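Local structure of putative Xylose isomerase (Rhodospirillum rubrum, 3QXB) at residues 86-91 against 282-287; 118-123 against 129-134; 172-177 against 239-244. The protein is probably an isomerase of the xylose isomerase-like TIM-barrel family and binds metal ions, with iron and manganese found in its metal sites. All blocks are in the same frame, centred on the assembly; numbering follows the deposited sequence.

Interaction 1: 86-91 against 282-287; sequences IESTFG and TFFAEI. With FE (Fe (III) ion), chain E.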
ATOM      1  N   ILE A  86      15.292 -17.299   5.238  1.00 22.33           N
ATOM      2  CA  ILE A  86      14.985 -15.927   4.831  1.00 21.29           C
ATOM      3  C   ILE A  86      16.254 -15.267   4.233  1.00 21.81           C
ATOM      4  O   ILE A  86      17.193 -14.873   4.962  1.00 18.87           O
ATOM      5  CB  ILE A  86      14.430 -15.085   5.954  1.00 20.95           C
ATOM      6  CG1 ILE A  86      13.177 -15.732   6.555  1.00 21.08           C
ATOM      7  CG2 ILE A  86      14.112 -13.623   5.422  1.00 18.41           C
ATOM      8  CD1 ILE A  86      12.488 -14.868   7.594  1.00 21.58           C
ATOM      9  N   GLU A  87      16.298 -15.283   2.896  1.00 21.73           N
ATOM     10  CA  GLU A  87      17.397 -14.727   2.123  1.00 22.33           C
ATOM     11  C   GLU A  87      17.496 -13.207   2.100  1.00 21.91           C
ATOM     12  O   GLU A  87      18.604 -12.634   1.972  1.00 21.34           O
ATOM     13  CB  GLU A  87      17.318 -15.284   0.680  1.00 24.49           C
ATOM     14  CG  GLU A  87      17.523 -16.783   0.675  1.00 24.22           C
ATOM     15  CD  GLU A  87      17.644 -17.383  -0.730  1.00 27.84           C
ATOM     16  OE1 GLU A  87      16.787 -17.097  -1.583  1.00 28.88           O
ATOM     17  OE2 GLU A  87      18.610 -18.132  -0.945  1.00 28.13           O
ATOM     18  N   SER A  88      16.358 -12.543   2.248  1.00 19.92           N
ATOM     19  CA  SER A  88      16.338 -11.100   2.191  1.00 19.86           C
ATOM     20  C   SER A  88      15.024 -10.623   2.705  1.00 19.28           C
ATOM     21  O   SER A  88      14.071 -11.378   2.828  1.00 19.35           O
ATOM     22  CB  SER A  88      16.510 -10.575   0.769  1.00 20.03           C
ATOM     23  OG  SER A  88      15.621 -11.218  -0.131  1.00 21.19           O
ATOM     24  N   THR A  89      15.004  -9.348   3.035  1.00 19.13           N
ATOM     25  CA  THR A  89      13.812  -8.609   3.346  1.00 17.70           C
ATOM     26  C   THR A  89      13.678  -7.684   2.171  1.00 18.42           C
ATOM     27  O   THR A  89      14.643  -7.453   1.426  1.00 18.26           O
ATOM     28  CB  THR A  89      13.897  -7.751   4.659  1.00 17.54           C
ATOM     29  OG1 THR A  89      14.965  -6.803   4.571  1.00 19.61           O
ATOM     30  CG2 THR A  89      14.049  -8.637   5.919  1.00 17.32           C
ATOM     31  N   PHE A  90      12.467  -7.184   1.956  1.00 18.42           N
ATOM     32  CA  PHE A  90      12.193  -6.367   0.782  1.00 18.43           C
ATOM     33  C   PHE A  90      10.994  -5.476   0.981  1.00 17.03           C
ATOM     34  O   PHE A  90      10.027  -5.890   1.589  1.00 17.08           O
ATOM     35  CB  PHE A  90      11.952  -7.242  -0.440  1.00 17.95           C
ATOM     36  CG  PHE A  90      12.510  -6.640  -1.725  1.00 21.08           C
ATOM     37  CD1 PHE A  90      13.821  -6.863  -2.073  1.00 19.56           C
ATOM     38  CD2 PHE A  90      11.726  -5.836  -2.555  1.00 21.81           C
ATOM     39  CE1 PHE A  90      14.373  -6.279  -3.188  1.00 18.93           C
ATOM     40  CE2 PHE A  90      12.278  -5.267  -3.679  1.00 20.02           C
ATOM     41  CZ  PHE A  90      13.573  -5.502  -4.006  1.00 19.12           C
ATOM     42  N   GLY A  91      11.045  -4.282   0.383  1.00 18.79           N
ATOM     43  CA  GLY A  91       9.908  -3.343   0.334  1.00 18.07           C
ATOM     44  C   GLY A  91       8.654  -3.940  -0.255  1.00 19.63           C
ATOM     45  O   GLY A  91       8.701  -4.793  -1.178  1.00 17.36           O
ATOM     46  N   THR A 282      17.451 -16.637  -6.726  1.00 27.08           N
ATOM     47  CA  THR A 282      16.109 -17.144  -6.382  1.00 26.05           C
ATOM     48  C   THR A 282      14.990 -16.462  -7.174  1.00 25.70           C
ATOM     49  O   THR A 282      14.961 -15.245  -7.337  1.00 25.33           O
ATOM     50  CB  THR A 282      15.858 -17.000  -4.856  1.00 25.14           C
ATOM     51  OG1 THR A 282      17.028 -17.452  -4.164  1.00 24.15           O
ATOM     52  CG2 THR A 282      14.621 -17.828  -4.376  1.00 24.13           C
ATOM     53  N   PHE A 283      14.098 -17.282  -7.702  1.00 26.38           N
ATOM     54  CA  PHE A 283      12.875 -16.829  -8.321  1.00 25.78           C
ATOM     55  C   PHE A 283      11.835 -16.805  -7.180  1.00 25.45           C
ATOM     56  O   PHE A 283      11.214 -17.849  -6.848  1.00 26.15           O
ATOM     57  CB  PHE A 283      12.419 -17.825  -9.377  1.00 26.14           C
ATOM     58  CG  PHE A 283      13.084 -17.722 -10.733  1.00 27.64           C
ATOM     59  CD1 PHE A 283      14.234 -16.972 -10.986  1.00 30.11           C
ATOM     60  CD2 PHE A 283      12.559 -18.462 -11.783  1.00 28.70           C
ATOM     61  CE1 PHE A 283      14.823 -16.957 -12.252  1.00 28.64           C
ATOM     62  CE2 PHE A 283      13.128 -18.439 -13.048  1.00 27.80           C
ATOM     63  CZ  PHE A 283      14.253 -17.695 -13.301  1.00 27.40           C
ATOM     64  N   PHE A 284      11.658 -15.635  -6.561  1.00 24.35           N
ATOM     65  CA  PHE A 284      10.653 -15.439  -5.534  1.00 23.82           C
ATOM     66  C   PHE A 284       9.281 -15.123  -6.148  1.00 23.19           C
ATOM     67  O   PHE A 284       9.126 -14.107  -6.831  1.00 23.36           O
ATOM     68  CB  PHE A 284      11.020 -14.257  -4.618  1.00 22.79           C
ATOM     69  CG  PHE A 284      12.279 -14.442  -3.805  1.00 21.17           C
ATOM     70  CD1 PHE A 284      12.308 -15.259  -2.697  1.00 21.47           C
ATOM     71  CD2 PHE A 284      13.428 -13.767  -4.133  1.00 22.64           C
ATOM     72  CE1 PHE A 284      13.478 -15.377  -1.931  1.00 22.12           C
ATOM     73  CE2 PHE A 284      14.580 -13.876  -3.355  1.00 21.38           C
ATOM     74  CZ  PHE A 284      14.589 -14.668  -2.269  1.00 23.20           C
ATOM     75  N   ALA A 285       8.295 -15.963  -5.861  1.00 21.97           N
ATOM     76  CA  ALA A 285       6.937 -15.709  -6.280  1.00 22.38           C
ATOM     77  C   ALA A 285       6.450 -14.525  -5.488  1.00 21.72           C
ATOM     78  O   ALA A 285       6.512 -14.568  -4.264  1.00 21.32           O
ATOM     79  CB  ALA A 285       6.030 -16.893  -6.005  1.00 22.04           C
ATOM     80  N   GLU A 286       5.977 -13.512  -6.206  1.00 22.10           N
ATOM     81  CA  GLU A 286       5.426 -12.298  -5.635  1.00 22.60           C
ATOM     82  C   GLU A 286       4.023 -12.092  -6.184  1.00 22.98           C
ATOM     83  O   GLU A 286       3.816 -11.429  -7.216  1.00 23.35           O
ATOM     84  CB  GLU A 286       6.301 -11.069  -5.899  1.00 22.42           C
ATOM     85  CG  GLU A 286       5.827  -9.874  -5.082  1.00 25.07           C
ATOM     86  CD  GLU A 286       6.477  -8.554  -5.456  1.00 29.02           C
ATOM     87  OE1 GLU A 286       6.912  -8.376  -6.586  1.00 27.53           O
ATOM     88  OE2 GLU A 286       6.529  -7.674  -4.581  1.00 31.62           O
ATOM     89  N   ILE A 287       3.076 -12.682  -5.457  1.00 23.20           N
ATOM     90  CA  ILE A 287       1.697 -12.811  -5.894  1.00 24.64           C
ATOM     91  C   ILE A 287       0.876 -11.922  -4.979  1.00 24.42           C
ATOM     92  O   ILE A 287       0.994 -11.999  -3.745  1.00 24.15           O
ATOM     93  CB  ILE A 287       1.162 -14.287  -5.849  1.00 25.56           C
ATOM     94  CG1 ILE A 287       2.168 -15.284  -6.470  1.00 27.77           C
ATOM     95  CG2 ILE A 287      -0.240 -14.357  -6.515  1.00 27.61           C
ATOM     96  CD1 ILE A 287       2.543 -15.012  -7.904  1.00 28.00           C
TER
HETATM   97 FE    FE E 301       8.303  -7.059  -7.452  0.66 26.72          FE
HETATM   98  O   HOH W   1       6.601  -5.483  -7.492  1.00 23.03           O
HETATM   99  O   HOH W   2       8.494  -6.023  -5.431  1.00 28.78           O
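Glu87, Ser88, Thr282 and Phe284 meet inside a TIM barrel, beneath the metal centre that lies towards the C-terminal ends of its strands. The third strand, 85-90, and the last, 283-285, are not neighbours in the sheet, so they meet through side chains and not through backbone pairing. One polar bond spans the gap: Thr282 OG1 donates to Glu87 OE1 at 2.6 Å, received on the syn lone pair of that oxygen. Glu87 reaches it with an extended chain whose CG lies anti to its carbonyl carbon (chi1 -64°). Its other oxygen, OE2, forms a salt bridge with Lys21. Glu87 OE1 also lies 3.3 Å from Phe284 CZ, an oblique approach with the carboxylate and ring planes 74° apart. Within its own segment Thr282 packs CG2 over the centre of one face of the Phe284 ring, 3.6 Å above the plane. Ser88 OG comes within 4.2 Å of Phe284 CZ, but its hydrogen bond goes to Gln53 NE2. The same ring touches Ala242 and His244, so it sits between the polar end of the contact and the metal ligands. Two residues further on, Glu286 extends from a CG anti to its backbone N (chi1 -170°) and binds iron(III) through OE1 at 2.1 Å. Glu286 OE2 stays 3.4 Å from the ion, which makes the carboxylate monodentate. Glu178, Asp213, His244 and two waters complete the sphere, a site also seen with manganese. The carboxylate of Glu87 thus has one oxygen held by a hydroxyl and the other by a lysine, which probably favours its ionised form and limits its rotation, while the Phe284 ring lies between this carboxylate and His244 of the metal centre.

Interaction 2: 118-123 against 129-134; sequences RAIDMT and PATGMP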
ATOM      1  N   ARG A 118      16.441   2.279   8.509  1.00 18.06           N
ATOM      2  CA  ARG A 118      15.656   1.546   9.499  1.00 17.75           C
ATOM      3  C   ARG A 118      15.367   0.119   9.050  1.00 17.26           C
ATOM      4  O   ARG A 118      15.408  -0.811   9.874  1.00 17.68           O
ATOM      5  CB  ARG A 118      14.378   2.320   9.823  1.00 17.72           C
ATOM      6  CG  ARG A 118      14.671   3.611  10.589  1.00 16.12           C
ATOM      7  CD  ARG A 118      13.414   4.372  11.045  1.00 18.98           C
ATOM      8  NE  ARG A 118      12.721   3.612  12.082  1.00 19.47           N
ATOM      9  CZ  ARG A 118      13.032   3.615  13.377  1.00 20.09           C
ATOM     10  NH1 ARG A 118      14.017   4.383  13.848  1.00 21.01           N
ATOM     11  NH2 ARG A 118      12.321   2.880  14.223  1.00 18.26           N
ATOM     12  N   ALA A 119      15.081  -0.063   7.760  1.00 16.50           N
ATOM     13  CA  ALA A 119      14.936  -1.421   7.205  1.00 16.85           C
ATOM     14  C   ALA A 119      16.213  -2.245   7.352  1.00 17.65           C
ATOM     15  O   ALA A 119      16.161  -3.442   7.650  1.00 18.25           O
ATOM     16  CB  ALA A 119      14.512  -1.367   5.716  1.00 15.54           C
ATOM     17  N   ILE A 120      17.361  -1.626   7.126  1.00 18.27           N
ATOM     18  CA  ILE A 120      18.630  -2.287   7.381  1.00 17.21           C
ATOM     19  C   ILE A 120      18.754  -2.675   8.880  1.00 18.28           C
ATOM     20  O   ILE A 120      19.160  -3.786   9.201  1.00 19.15           O
ATOM     21  CB  ILE A 120      19.801  -1.367   6.974  1.00 17.35           C
ATOM     22  CG1 ILE A 120      19.842  -1.248   5.446  1.00 18.32           C
ATOM     23  CG2 ILE A 120      21.116  -1.834   7.609  1.00 15.75           C
ATOM     24  CD1 ILE A 120      20.709  -0.091   4.879  1.00 15.37           C
ATOM     25  N   ASP A 121      18.403  -1.770   9.792  1.00 18.80           N
ATOM     26  CA  ASP A 121      18.388  -2.132  11.252  1.00 18.55           C
ATOM     27  C   ASP A 121      17.526  -3.364  11.542  1.00 17.57           C
ATOM     28  O   ASP A 121      17.952  -4.363  12.175  1.00 16.89           O
ATOM     29  CB  ASP A 121      17.928  -0.971  12.106  1.00 18.98           C
ATOM     30  CG  ASP A 121      18.906   0.164  12.142  1.00 20.60           C
ATOM     31  OD1 ASP A 121      20.116  -0.002  11.853  1.00 19.38           O
ATOM     32  OD2 ASP A 121      18.456   1.260  12.446  1.00 17.32           O
HETATM   33  N   MSE A 122      16.309  -3.329  11.047  1.00 16.48           N
HETATM   34  CA  MSE A 122      15.393  -4.498  11.189  1.00 16.71           C
HETATM   35  C   MSE A 122      15.938  -5.782  10.556  1.00 17.48           C
HETATM   36  O   MSE A 122      15.875  -6.926  11.117  1.00 17.51           O
HETATM   37  CB  MSE A 122      14.041  -4.109  10.535  1.00 16.62           C
HETATM   38  CG  MSE A 122      12.877  -5.087  10.797  1.00 17.09           C
HETATM   39 SE   MSE A 122      11.337  -4.449   9.786  0.75 12.36          SE
HETATM   40  CE  MSE A 122      11.798  -5.061   8.096  1.00 12.42           C
ATOM     41  N   THR A 123      16.515  -5.630   9.379  1.00 17.51           N
ATOM     42  CA  THR A 123      17.085  -6.813   8.696  1.00 17.23           C
ATOM     43  C   THR A 123      18.264  -7.402   9.499  1.00 18.30           C
ATOM     44  O   THR A 123      18.374  -8.627   9.634  1.00 18.95           O
ATOM     45  CB  THR A 123      17.490  -6.437   7.267  1.00 17.71           C
ATOM     46  OG1 THR A 123      16.342  -5.905   6.567  1.00 17.60           O
ATOM     47  CG2 THR A 123      18.087  -7.672   6.527  1.00 17.10           C
ATOM     48  N   PRO A 129      20.705 -11.478   5.636  1.00 20.20           N
ATOM     49  CA  PRO A 129      21.890 -10.912   4.983  1.00 20.23           C
ATOM     50  C   PRO A 129      21.693  -9.790   3.974  1.00 19.95           C
ATOM     51  O   PRO A 129      22.664  -9.119   3.632  1.00 19.62           O
ATOM     52  CB  PRO A 129      22.527 -12.118   4.285  1.00 21.03           C
ATOM     53  CG  PRO A 129      21.492 -13.139   4.189  1.00 23.54           C
ATOM     54  CD  PRO A 129      20.389 -12.833   5.175  1.00 21.00           C
ATOM     55  N   ALA A 130      20.468  -9.537   3.534  1.00 18.34           N
ATOM     56  CA  ALA A 130      20.291  -8.638   2.430  1.00 18.71           C
ATOM     57  C   ALA A 130      18.922  -8.001   2.517  1.00 18.17           C
ATOM     58  O   ALA A 130      18.003  -8.589   3.087  1.00 18.35           O
ATOM     59  CB  ALA A 130      20.478  -9.404   1.080  1.00 17.88           C
ATOM     60  N   THR A 131      18.805  -6.812   1.944  1.00 18.91           N
ATOM     61  CA  THR A 131      17.524  -6.103   1.834  1.00 18.65           C
ATOM     62  C   THR A 131      17.546  -5.279   0.559  1.00 19.19           C
ATOM     63  O   THR A 131      18.608  -5.062  -0.042  1.00 19.85           O
ATOM     64  CB  THR A 131      17.208  -5.214   3.069  1.00 18.82           C
ATOM     65  OG1 THR A 131      15.817  -4.807   3.061  1.00 18.16           O
ATOM     66  CG2 THR A 131      18.106  -3.988   3.119  1.00 19.00           C
ATOM     67  N   GLY A 132      16.364  -4.919   0.088  1.00 18.40           N
ATOM     68  CA  GLY A 132      16.247  -4.085  -1.082  1.00 19.27           C
ATOM     69  C   GLY A 132      14.855  -3.484  -1.271  1.00 19.20           C
ATOM     70  O   GLY A 132      13.909  -3.766  -0.498  1.00 19.45           O
HETATM   71  N   MSE A 133      14.741  -2.652  -2.294  1.00 19.00           N
HETATM   72  CA  MSE A 133      13.504  -2.007  -2.647  1.00 19.05           C
HETATM   73  C   MSE A 133      13.658  -1.331  -4.019  1.00 20.10           C
HETATM   74  O   MSE A 133      14.785  -1.202  -4.524  1.00 20.18           O
HETATM   75  CB  MSE A 133      13.139  -0.953  -1.581  1.00 17.76           C
HETATM   76  CG  MSE A 133      14.251   0.089  -1.331  1.00 17.63           C
HETATM   77 SE   MSE A 133      13.958   1.409   0.065  0.75 14.74          SE
HETATM   78  CE  MSE A 133      12.807   2.564  -0.926  1.00 17.80           C
ATOM     79  N   PRO A 134      12.538  -0.898  -4.610  1.00 20.37           N
ATOM     80  CA  PRO A 134      12.628   0.024  -5.740  1.00 21.49           C
ATOM     81  C   PRO A 134      13.319   1.296  -5.298  1.00 21.50           C
ATOM     82  O   PRO A 134      13.278   1.667  -4.128  1.00 21.35           O
ATOM     83  CB  PRO A 134      11.167   0.292  -6.126  1.00 21.36           C
ATOM     84  CG  PRO A 134      10.369  -0.822  -5.444  1.00 22.13           C
ATOM     85  CD  PRO A 134      11.151  -1.268  -4.275  1.00 20.93           C
TER
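Ile120 and Thr123 rest on Thr131 and Ala130 where helix 106-125 covers the outside of strand 130-133, the second half of a beta-alpha-beta crossover of the TIM barrel that begins with strand 85-90. The helix runs nearly antiparallel to the strand, at 149° between their directions, and the short axes come within 8.7 Å. Early in the segment, Ala119 points its methyl group towards the strand, and its carbonyl oxygen becomes the anchor for Thr123 one turn later. Ile120 follows with a purely apolar touch: its CG1 lies 4.0 Å from Thr131 CG2, the two side chains crossing at about a right angle. Met122, a selenomethionine, faces helix 65-81 instead. Thr123 then brings both branches to the strand. With OG1 anti to the carbonyl carbon (chi1 -57°), the hydroxyl turns back along the helix and donates to Ala119 O at 2.7 Å, from 37° above the carbonyl plane. Thr123 N reaches the same oxygen from the opposite face at 2.8 Å. The methyl branch, Thr123 CG2, sits 3.6 Å from Ala130 O, and Thr123 OG1 packs 3.7 Å from Thr131 CB. The two threonine hydroxyls do not bond directly to each other; Thr89 OG1 is hydrogen-bonded to both, and Thr131 OG1 has a further partner in Tyr56 OH. Buried hydroxyls between helix and strand are therefore satisfied by a small polar network, which probably helps to fix the rotation of both threonines beside the apolar touch of Ile120 on Thr131.

Interaction 3: 172-177 against 239-244; sequences LSMLYV and WIAAYH. With FE (Fe (III) ion), chain E.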
ATOM      1  N   LEU A 172      25.184  -6.824   7.032  1.00 19.64           N
ATOM      2  CA  LEU A 172      24.534  -7.254   5.799  1.00 20.05           C
ATOM      3  C   LEU A 172      25.627  -7.533   4.687  1.00 20.36           C
ATOM      4  O   LEU A 172      26.719  -6.982   4.710  1.00 19.12           O
ATOM      5  CB  LEU A 172      23.443  -6.243   5.334  1.00 19.79           C
ATOM      6  CG  LEU A 172      22.042  -6.321   6.015  1.00 20.87           C
ATOM      7  CD1 LEU A 172      22.055  -6.049   7.526  1.00 21.50           C
ATOM      8  CD2 LEU A 172      21.014  -5.329   5.385  1.00 17.59           C
ATOM      9  N   SER A 173      25.295  -8.381   3.735  1.00 20.48           N
ATOM     10  CA  SER A 173      26.177  -8.726   2.609  1.00 22.44           C
ATOM     11  C   SER A 173      25.792  -8.088   1.290  1.00 21.71           C
ATOM     12  O   SER A 173      26.626  -8.012   0.405  1.00 22.67           O
ATOM     13  CB  SER A 173      26.114 -10.231   2.370  1.00 23.42           C
ATOM     14  OG  SER A 173      26.557 -10.884   3.501  1.00 29.73           O
HETATM   15  N   MSE A 174      24.541  -7.646   1.156  1.00 21.47           N
HETATM   16  CA  MSE A 174      24.032  -7.151  -0.123  1.00 21.11           C
HETATM   17  C   MSE A 174      22.813  -6.252   0.007  1.00 20.06           C
HETATM   18  O   MSE A 174      21.985  -6.402   0.944  1.00 19.19           O
HETATM   19  CB  MSE A 174      23.755  -8.334  -1.075  1.00 20.96           C
HETATM   20  CG  MSE A 174      23.430  -7.947  -2.504  1.00 23.49           C
HETATM   21 SE   MSE A 174      23.322  -9.534  -3.664  0.75 20.56          SE
HETATM   22  CE  MSE A 174      25.179  -9.995  -3.758  1.00 25.38           C
ATOM     23  N   LEU A 175      22.724  -5.287  -0.904  1.00 20.05           N
ATOM     24  CA  LEU A 175      21.494  -4.489  -1.084  1.00 19.78           C
ATOM     25  C   LEU A 175      20.946  -4.716  -2.498  1.00 21.10           C
ATOM     26  O   LEU A 175      21.734  -4.974  -3.441  1.00 20.76           O
ATOM     27  CB  LEU A 175      21.743  -3.011  -0.864  1.00 19.54           C
ATOM     28  CG  LEU A 175      22.173  -2.562   0.514  1.00 18.61           C
ATOM     29  CD1 LEU A 175      22.387  -1.020   0.463  1.00 17.18           C
ATOM     30  CD2 LEU A 175      21.165  -2.997   1.639  1.00 18.04           C
ATOM     31  N   TYR A 176      19.621  -4.622  -2.655  1.00 19.94           N
ATOM     32  CA  TYR A 176      19.006  -4.737  -3.988  1.00 21.15           C
ATOM     33  C   TYR A 176      18.177  -3.507  -4.379  1.00 20.98           C
ATOM     34  O   TYR A 176      17.567  -2.856  -3.530  1.00 19.73           O
ATOM     35  CB  TYR A 176      18.069  -5.931  -4.122  1.00 21.35           C
ATOM     36  CG  TYR A 176      18.571  -7.255  -3.663  1.00 22.84           C
ATOM     37  CD1 TYR A 176      19.371  -8.052  -4.468  1.00 27.80           C
ATOM     38  CD2 TYR A 176      18.191  -7.744  -2.459  1.00 25.32           C
ATOM     39  CE1 TYR A 176      19.780  -9.283  -4.045  1.00 28.85           C
ATOM     40  CE2 TYR A 176      18.594  -8.953  -2.033  1.00 26.80           C
ATOM     41  CZ  TYR A 176      19.394  -9.709  -2.810  1.00 28.15           C
ATOM     42  OH  TYR A 176      19.761 -10.915  -2.342  1.00 30.79           O
ATOM     43  N   VAL A 177      18.166  -3.235  -5.686  1.00 21.04           N
ATOM     44  CA  VAL A 177      17.298  -2.249  -6.305  1.00 21.09           C
ATOM     45  C   VAL A 177      16.401  -2.989  -7.274  1.00 21.65           C
ATOM     46  O   VAL A 177      16.887  -3.760  -8.092  1.00 21.79           O
ATOM     47  CB  VAL A 177      18.100  -1.177  -7.089  1.00 21.16           C
ATOM     48  CG1 VAL A 177      17.134  -0.223  -7.815  1.00 22.64           C
ATOM     49  CG2 VAL A 177      19.005  -0.432  -6.142  1.00 19.69           C
ATOM     50  N   TRP A 239      24.714  -8.357 -12.968  1.00 30.57           N
ATOM     51  CA  TRP A 239      24.188  -7.713 -11.784  1.00 29.36           C
ATOM     52  C   TRP A 239      22.865  -8.245 -11.218  1.00 28.56           C
ATOM     53  O   TRP A 239      22.463  -7.818 -10.158  1.00 27.85           O
ATOM     54  CB  TRP A 239      24.033  -6.221 -12.039  1.00 29.62           C
ATOM     55  CG  TRP A 239      25.313  -5.495 -12.366  1.00 29.83           C
ATOM     56  CD1 TRP A 239      26.417  -5.316 -11.565  1.00 30.18           C
ATOM     57  CD2 TRP A 239      25.599  -4.835 -13.594  1.00 32.28           C
ATOM     58  NE1 TRP A 239      27.382  -4.585 -12.240  1.00 31.88           N
ATOM     59  CE2 TRP A 239      26.896  -4.271 -13.484  1.00 33.43           C
ATOM     60  CE3 TRP A 239      24.876  -4.648 -14.776  1.00 33.88           C
ATOM     61  CZ2 TRP A 239      27.474  -3.540 -14.510  1.00 37.25           C
ATOM     62  CZ3 TRP A 239      25.464  -3.910 -15.809  1.00 38.83           C
ATOM     63  CH2 TRP A 239      26.751  -3.377 -15.670  1.00 39.78           C
ATOM     64  N   ILE A 240      22.180  -9.147 -11.917  1.00 29.02           N
ATOM     65  CA  ILE A 240      20.854  -9.601 -11.491  1.00 27.18           C
ATOM     66  C   ILE A 240      21.063 -10.760 -10.521  1.00 26.83           C
ATOM     67  O   ILE A 240      21.475 -11.848 -10.934  1.00 27.83           O
ATOM     68  CB  ILE A 240      19.999 -10.030 -12.698  1.00 27.62           C
ATOM     69  CG1 ILE A 240      19.729  -8.848 -13.645  1.00 28.69           C
ATOM     70  CG2 ILE A 240      18.708 -10.623 -12.253  1.00 24.02           C
ATOM     71  CD1 ILE A 240      19.196  -9.285 -15.064  1.00 30.82           C
ATOM     72  N   ALA A 241      20.838 -10.517  -9.231  1.00 25.71           N
ATOM     73  CA  ALA A 241      21.158 -11.500  -8.174  1.00 25.02           C
ATOM     74  C   ALA A 241      19.926 -12.246  -7.661  1.00 25.23           C
ATOM     75  O   ALA A 241      20.055 -13.246  -6.959  1.00 25.39           O
ATOM     76  CB  ALA A 241      21.848 -10.817  -7.013  1.00 24.74           C
ATOM     77  N   ALA A 242      18.751 -11.745  -7.984  1.00 24.87           N
ATOM     78  CA  ALA A 242      17.475 -12.373  -7.589  1.00 25.38           C
ATOM     79  C   ALA A 242      16.320 -11.846  -8.461  1.00 24.49           C
ATOM     80  O   ALA A 242      16.452 -10.817  -9.135  1.00 23.23           O
ATOM     81  CB  ALA A 242      17.196 -12.161  -6.079  1.00 22.79           C
ATOM     82  N   TYR A 243      15.197 -12.562  -8.445  1.00 24.81           N
ATOM     83  CA  TYR A 243      14.035 -12.216  -9.251  1.00 23.23           C
ATOM     84  C   TYR A 243      12.738 -12.244  -8.445  1.00 23.60           C
ATOM     85  O   TYR A 243      12.642 -12.937  -7.426  1.00 21.13           O
ATOM     86  CB  TYR A 243      13.881 -13.210 -10.380  1.00 25.03           C
ATOM     87  CG  TYR A 243      15.051 -13.308 -11.326  1.00 24.72           C
ATOM     88  CD1 TYR A 243      16.148 -14.065 -11.008  1.00 25.55           C
ATOM     89  CD2 TYR A 243      15.031 -12.682 -12.574  1.00 28.06           C
ATOM     90  CE1 TYR A 243      17.230 -14.160 -11.888  1.00 26.79           C
ATOM     91  CE2 TYR A 243      16.105 -12.774 -13.449  1.00 26.28           C
ATOM     92  CZ  TYR A 243      17.211 -13.516 -13.097  1.00 26.97           C
ATOM     93  OH  TYR A 243      18.316 -13.677 -13.945  1.00 27.50           O
ATOM     94  N   HIS A 244      11.736 -11.502  -8.933  1.00 23.25           N
ATOM     95  CA  HIS A 244      10.355 -11.744  -8.557  1.00 24.06           C
ATOM     96  C   HIS A 244       9.699 -12.382  -9.769  1.00 25.70           C
ATOM     97  O   HIS A 244       9.892 -11.923 -10.914  1.00 27.75           O
ATOM     98  CB  HIS A 244       9.599 -10.474  -8.218  1.00 22.93           C
ATOM     99  CG  HIS A 244      10.003  -9.869  -6.920  1.00 22.23           C
ATOM    100  ND1 HIS A 244       9.761  -8.546  -6.607  1.00 19.59           N
ATOM    101  CD2 HIS A 244      10.623 -10.413  -5.849  1.00 20.75           C
ATOM    102  CE1 HIS A 244      10.259  -8.300  -5.404  1.00 23.14           C
ATOM    103  NE2 HIS A 244      10.790  -9.413  -4.928  1.00 21.19           N
TER
HETATM  104 FE    FE E 301       8.303  -7.059  -7.452  0.66 26.72          FE
HETATM  105  O   HOH W   3      20.966 -12.599  -4.047  1.00 40.14           O
HETATM  106  O   HOH W   1       6.601  -5.483  -7.492  1.00 23.03           O
HETATM  107  O   HOH W   2       8.494  -6.023  -5.431  1.00 28.78           O
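Met174 and Tyr176 meet Ala241 and Ala242 across the interior of the TIM barrel, where strands 174-177 and 240-245 are second neighbours with strand 208-213 between them. The short axes cross at -58° and approach to 8.8 Å, a separation bridged by side chains. The apolar part centres on the methyl group of Ala241. Ala241 CB lies 3.9 Å from SE of Met174, a selenomethionine bent at its last torsion (chi3 -72°), and equally close to Tyr176 CE1, which it meets at the ring edge, in plane. Ala242 CB adds a looser touch, 4.4 Å from the same CE1 and oblique to the ring. Metal binding belongs towards the C-terminal end of strand 240-245: His244 binds iron(III) through ND1 at 2.2 Å, while its NE2 is hydrogen-bonded to Gln53 OE1, a second-shell bond that probably helps to orient the imidazole. The polar part of the contact runs through water. One molecule lies in the plane of the tyrosine ring, 2.7 Å from Tyr176 OH, and donates to Ala241 O at 3.1 Å.

From the N terminus, strand 85-90 comes first and waits almost 200 residues for its partner, so interaction 1 closes the longest loop, most of the barrel. Interactions 2 and 3 both fall within that span, one after the other and without crossing. Interaction 2 closes a short turn from helix 106-125 into strand 130-133; interaction 3 then reaches from strand 174-177 over strand 208-213 to strand 240-245. Neighbouring strands sew the three together: Thr131 O probably bonds to Tyr176 N, and Tyr243 probably bonds through its backbone to Thr282 and Phe284. Interaction 2 joins the helical shell to the sheet, whereas 1 and 3 span the barrel interior and share the iron and two waters.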